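Local coordinates for protein glycosyl hydrolase, BNR repeat (Ralstonia eutropha, PDB 3B7F) that probably acts as a hydrolase, perhaps on glycosidic bonds, and folds as a seven-bladed beta-propeller, at residues Phe118-Tyr132 / Lys178-Leu192. Residues are numbered along the deposited sequence; the frame is centred on the assembly and turned at random. Where two conformers were deposited one is given.
With EDO (1,2-ethanediol), chain K.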
# COMPACT_ATOMS: atom_id res chain seq x y z
N PHE A 118 -0.64 10.65 0.62
CA PHE A 118 0.16 9.45 0.78
C PHE A 118 -0.31 8.25 -0.05
O PHE A 118 0.52 7.52 -0.60
CB PHE A 118 0.17 9.06 2.25
CG PHE A 118 1.02 7.87 2.54
CD1 PHE A 118 2.40 8.00 2.58
CD2 PHE A 118 0.47 6.63 2.79
CE1 PHE A 118 3.21 6.91 2.83
CE2 PHE A 118 1.28 5.53 3.03
CZ PHE A 118 2.64 5.67 3.05
N TRP A 119 -1.62 8.06 -0.14
CA TRP A 119 -2.21 6.88 -0.77
C TRP A 119 -3.38 7.24 -1.66
O TRP A 119 -4.19 8.04 -1.27
CB TRP A 119 -2.77 6.02 0.36
CG TRP A 119 -3.20 4.67 -0.04
CD1 TRP A 119 -4.35 4.31 -0.69
CD2 TRP A 119 -2.51 3.47 0.26
NE1 TRP A 119 -4.38 2.94 -0.84
CE2 TRP A 119 -3.27 2.40 -0.25
CE3 TRP A 119 -1.31 3.19 0.92
CZ2 TRP A 119 -2.88 1.09 -0.13
CZ3 TRP A 119 -0.94 1.88 1.06
CH2 TRP A 119 -1.71 0.84 0.53
N LEU A 120 -3.50 6.54 -2.79
CA LEU A 120 -4.56 6.74 -3.78
C LEU A 120 -5.22 5.39 -4.05
O LEU A 120 -4.53 4.39 -4.29
CB LEU A 120 -3.97 7.29 -5.09
CG LEU A 120 -3.42 8.72 -5.13
CD1 LEU A 120 -2.59 8.90 -6.40
CD2 LEU A 120 -4.54 9.75 -5.01
N THR A 121 -6.55 5.37 -4.03
CA THR A 121 -7.35 4.15 -4.28
C THR A 121 -8.42 4.45 -5.32
O THR A 121 -9.17 5.40 -5.14
CB THR A 121 -8.05 3.67 -3.00
OG1 THR A 121 -7.06 3.28 -2.07
CG2 THR A 121 -8.92 2.49 -3.26
N PRO A 122 -8.50 3.65 -6.40
CA PRO A 122 -9.55 3.88 -7.34
C PRO A 122 -10.84 3.25 -6.79
O PRO A 122 -10.82 2.20 -6.12
CB PRO A 122 -9.06 3.18 -8.62
CG PRO A 122 -8.01 2.26 -8.20
CD PRO A 122 -7.69 2.48 -6.79
N GLY A 123 -11.96 3.91 -7.05
CA GLY A 123 -13.24 3.43 -6.60
C GLY A 123 -13.78 2.20 -7.27
O GLY A 123 -13.10 1.54 -8.07
N HIS A 124 -15.04 1.92 -6.94
CA HIS A 124 -15.80 0.79 -7.41
C HIS A 124 -16.05 0.87 -8.92
O HIS A 124 -16.10 1.96 -9.49
CB HIS A 124 -17.13 0.75 -6.64
CG HIS A 124 -17.87 -0.54 -6.75
ND1 HIS A 124 -18.89 -0.73 -7.65
CD2 HIS A 124 -17.73 -1.71 -6.08
CE1 HIS A 124 -19.34 -1.97 -7.54
NE2 HIS A 124 -18.66 -2.58 -6.59
N ALA A 125 -16.20 -0.31 -9.55
CA ALA A 125 -16.43 -0.48 -10.99
C ALA A 125 -17.63 0.31 -11.51
O ALA A 125 -17.61 0.86 -12.63
CB ALA A 125 -16.60 -2.00 -11.32
N SER A 126 -18.68 0.38 -10.69
CA SER A 126 -19.91 1.06 -11.00
C SER A 126 -19.84 2.57 -10.83
O SER A 126 -20.82 3.25 -11.12
CB SER A 126 -21.03 0.56 -10.08
OG SER A 126 -20.86 1.09 -8.78
N GLU A 127 -18.72 3.11 -10.33
CA GLU A 127 -18.60 4.56 -10.15
C GLU A 127 -17.34 5.09 -10.83
O GLU A 127 -16.47 5.63 -10.16
CB GLU A 127 -18.63 4.90 -8.66
CG GLU A 127 -19.92 4.45 -7.97
CD GLU A 127 -19.99 4.85 -6.51
OE1 GLU A 127 -18.98 5.33 -5.96
OE2 GLU A 127 -21.07 4.68 -5.93
N PRO A 128 -17.27 4.98 -12.19
CA PRO A 128 -16.06 5.41 -12.88
C PRO A 128 -15.77 6.88 -12.59
O PRO A 128 -16.70 7.65 -12.40
CB PRO A 128 -16.35 5.15 -14.37
CG PRO A 128 -17.79 4.90 -14.48
CD PRO A 128 -18.30 4.50 -13.14
N GLY A 129 -14.48 7.22 -12.49
CA GLY A 129 -14.04 8.56 -12.13
C GLY A 129 -13.91 8.85 -10.65
O GLY A 129 -13.33 9.88 -10.31
N THR A 130 -14.43 7.97 -9.79
CA THR A 130 -14.37 8.14 -8.34
C THR A 130 -13.08 7.54 -7.76
O THR A 130 -12.70 6.42 -8.12
CB THR A 130 -15.64 7.56 -7.65
OG1 THR A 130 -16.79 8.31 -8.06
CG2 THR A 130 -15.52 7.60 -6.11
N TRP A 131 -12.39 8.30 -6.91
CA TRP A 131 -11.16 7.86 -6.23
C TRP A 131 -11.20 8.32 -4.78
O TRP A 131 -11.95 9.25 -4.44
CB TRP A 131 -9.92 8.50 -6.83
CG TRP A 131 -9.53 8.05 -8.20
CD1 TRP A 131 -10.15 8.36 -9.35
CD2 TRP A 131 -8.39 7.25 -8.55
NE1 TRP A 131 -9.50 7.77 -10.41
CE2 TRP A 131 -8.42 7.08 -9.94
CE3 TRP A 131 -7.36 6.64 -7.81
CZ2 TRP A 131 -7.43 6.35 -10.62
CZ3 TRP A 131 -6.39 5.91 -8.49
CH2 TRP A 131 -6.44 5.76 -9.87
N TYR A 132 -10.39 7.68 -3.95
CA TYR A 132 -10.14 8.12 -2.58
C TYR A 132 -8.66 8.44 -2.45
O TYR A 132 -7.84 7.86 -3.13
CB TYR A 132 -10.52 7.07 -1.54
CG TYR A 132 -12.00 6.85 -1.45
CD1 TYR A 132 -12.79 7.61 -0.61
CD2 TYR A 132 -12.61 5.89 -2.25
CE1 TYR A 132 -14.14 7.43 -0.55
CE2 TYR A 132 -13.94 5.69 -2.20
CZ TYR A 132 -14.72 6.46 -1.35
OH TYR A 132 -16.08 6.21 -1.32
N LYS A 178 -0.07 9.01 9.07
CA LYS A 178 -0.71 8.97 7.75
C LYS A 178 -1.87 8.01 7.66
O LYS A 178 -1.97 7.06 8.45
CB LYS A 178 0.34 8.56 6.71
CG LYS A 178 0.84 7.13 6.93
CD LYS A 178 2.16 6.85 6.27
CE LYS A 178 3.33 7.47 6.96
NZ LYS A 178 4.54 6.67 6.65
N MSE A 179 -2.68 8.25 6.64
CA MSE A 179 -3.83 7.47 6.29
C MSE A 179 -3.38 6.61 5.12
O MSE A 179 -2.79 7.11 4.16
CB MSE A 179 -4.94 8.44 5.88
CG MSE A 179 -6.14 7.90 5.12
SE MSE A 179 -7.64 7.36 6.10
CE MSE A 179 -8.11 8.96 7.07
N HIS A 180 -3.68 5.32 5.17
CA HIS A 180 -3.27 4.43 4.12
C HIS A 180 -4.29 3.32 3.98
O HIS A 180 -5.35 3.38 4.60
CB HIS A 180 -1.85 3.90 4.44
CG HIS A 180 -1.74 3.19 5.74
ND1 HIS A 180 -2.18 1.89 5.92
CD2 HIS A 180 -1.19 3.56 6.92
CE1 HIS A 180 -1.95 1.52 7.17
NE2 HIS A 180 -1.33 2.51 7.80
N SER A 181 -3.98 2.33 3.15
CA SER A 181 -4.78 1.14 2.98
C SER A 181 -6.29 1.40 2.84
O SER A 181 -7.09 0.79 3.55
CB SER A 181 -4.49 0.19 4.15
OG SER A 181 -3.12 -0.07 4.24
N ILE A 182 -6.63 2.31 1.93
CA ILE A 182 -8.00 2.65 1.63
C ILE A 182 -8.49 1.57 0.66
O ILE A 182 -7.97 1.40 -0.46
CB ILE A 182 -8.17 4.08 1.07
CG1 ILE A 182 -7.66 5.11 2.08
CG2 ILE A 182 -9.65 4.37 0.75
CD1 ILE A 182 -7.47 6.51 1.48
N LEU A 183 -9.49 0.84 1.11
CA LEU A 183 -10.03 -0.30 0.42
C LEU A 183 -11.52 -0.09 0.14
O LEU A 183 -12.25 0.20 1.06
CB LEU A 183 -9.85 -1.51 1.33
CG LEU A 183 -8.51 -2.25 1.53
CD1 LEU A 183 -7.27 -1.43 1.29
CD2 LEU A 183 -8.52 -2.99 2.90
N VAL A 184 -11.93 -0.23 -1.13
CA VAL A 184 -13.33 -0.15 -1.55
C VAL A 184 -13.78 -1.58 -1.89
O VAL A 184 -13.22 -2.19 -2.80
CB VAL A 184 -13.49 0.75 -2.78
CG1 VAL A 184 -15.00 0.80 -3.26
CG2 VAL A 184 -12.90 2.15 -2.50
N ASP A 185 -14.78 -2.09 -1.19
CA ASP A 185 -15.25 -3.48 -1.39
C ASP A 185 -15.73 -3.70 -2.84
O ASP A 185 -16.55 -2.92 -3.32
CB ASP A 185 -16.37 -3.78 -0.38
CG ASP A 185 -16.63 -5.26 -0.19
OD1 ASP A 185 -16.76 -6.01 -1.17
OD2 ASP A 185 -16.77 -5.67 0.97
N PRO A 186 -15.20 -4.74 -3.55
CA PRO A 186 -15.67 -5.00 -4.93
C PRO A 186 -17.16 -5.32 -5.04
O PRO A 186 -17.74 -5.12 -6.11
CB PRO A 186 -14.84 -6.22 -5.37
CG PRO A 186 -14.34 -6.83 -4.11
CD PRO A 186 -14.15 -5.72 -3.16
N ARG A 187 -17.75 -5.84 -3.97
CA ARG A 187 -19.16 -6.16 -3.93
C ARG A 187 -20.06 -4.99 -3.57
O ARG A 187 -21.26 -5.10 -3.79
CB ARG A 187 -19.40 -7.23 -2.87
CG ARG A 187 -18.69 -8.53 -3.10
CD ARG A 187 -18.75 -9.36 -1.87
NE ARG A 187 -18.00 -8.77 -0.77
CZ ARG A 187 -17.83 -9.33 0.42
NH1 ARG A 187 -18.32 -10.54 0.69
NH2 ARG A 187 -17.14 -8.69 1.34
N ASP A 188 -19.53 -3.90 -3.01
CA ASP A 188 -20.36 -2.80 -2.54
C ASP A 188 -19.55 -1.51 -2.35
O ASP A 188 -18.74 -1.46 -1.43
CB ASP A 188 -20.98 -3.22 -1.19
CG ASP A 188 -21.89 -2.16 -0.58
OD1 ASP A 188 -22.14 -1.12 -1.22
OD2 ASP A 188 -22.37 -2.39 0.56
N PRO A 189 -19.81 -0.45 -3.15
CA PRO A 189 -19.06 0.82 -2.99
C PRO A 189 -19.19 1.51 -1.63
O PRO A 189 -18.36 2.37 -1.29
CB PRO A 189 -19.66 1.73 -4.07
CG PRO A 189 -20.93 1.15 -4.45
CD PRO A 189 -20.80 -0.34 -4.24
N LYS A 190 -20.25 1.18 -0.88
CA LYS A 190 -20.51 1.72 0.44
C LYS A 190 -19.62 1.11 1.54
O LYS A 190 -19.45 1.74 2.60
CB LYS A 190 -21.99 1.53 0.83
CG LYS A 190 -23.04 2.20 -0.07
CD LYS A 190 -24.47 1.82 0.39
CE LYS A 190 -25.58 2.47 -0.47
N HIS A 191 -19.08 -0.09 1.31
CA HIS A 191 -18.25 -0.78 2.30
C HIS A 191 -16.76 -0.44 2.08
O HIS A 191 -16.13 -0.89 1.10
CB HIS A 191 -18.53 -2.27 2.24
CG HIS A 191 -17.84 -3.07 3.31
ND1 HIS A 191 -17.35 -4.33 3.07
CD2 HIS A 191 -17.54 -2.79 4.60
CE1 HIS A 191 -16.82 -4.81 4.17
NE2 HIS A 191 -16.91 -3.89 5.11
N LEU A 192 -16.24 0.35 3.02
CA LEU A 192 -14.89 0.87 2.98
C LEU A 192 -14.12 0.49 4.21
O LEU A 192 -14.70 0.40 5.29
CB LEU A 192 -14.94 2.40 2.93
CG LEU A 192 -15.76 3.06 1.82
CD1 LEU A 192 -15.70 4.58 1.96
CD2 LEU A 192 -15.27 2.59 0.43
C1 EDO K . -8.31 -2.64 -3.43
O1 EDO K . -8.57 -3.36 -2.19
C2 EDO K . -8.77 -1.18 -3.35
O2 EDO K . -10.19 -1.06 -3.12
O HOH W 1 -5.85 0.15 -1.79
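Trp119 and Thr121 meet the backbone of Ser181 and Ile182 where two blades of the seven-bladed beta-propeller adjoin, a worked example of how innermost strands pack side by side without forming one sheet. Strands 118-122 and 178-184 run roughly parallel, 29° apart. The dense part centres on Trp119: with CG anti to the backbone N (chi1 -170°), its indole lies flat over the chain, Ser181 N 3.3 Å above the ring plane near its centre. Beside it, Thr121 OG1 donates to Ile182 O at 2.6 Å. That carbonyl also accepts from a water, which takes the indole N-H in turn. Ile182 CG2 packs against Tyr132 CB at 3.6 Å, and Val184 CG2 and Leu192 CD1 approach the same tyrosine. At one end Lys178 CD sits over the Phe118 ring face. At the other, Pro189 CD still lies closely over the His124 imidazole, 3.7 Å from its centroid, but toward solvent the contact loosens: Glu127 OE2 comes only to 3.8 Å from Pro189 CB. A hydrogen bond between Ser126 OG and His124 ND1 (2.9 Å) helps fix the ring. On the far nitrogen, His124 NE2 donates to Pro186 O at 2.7 Å, bent to 137° and approaching from above the carbonyl plane.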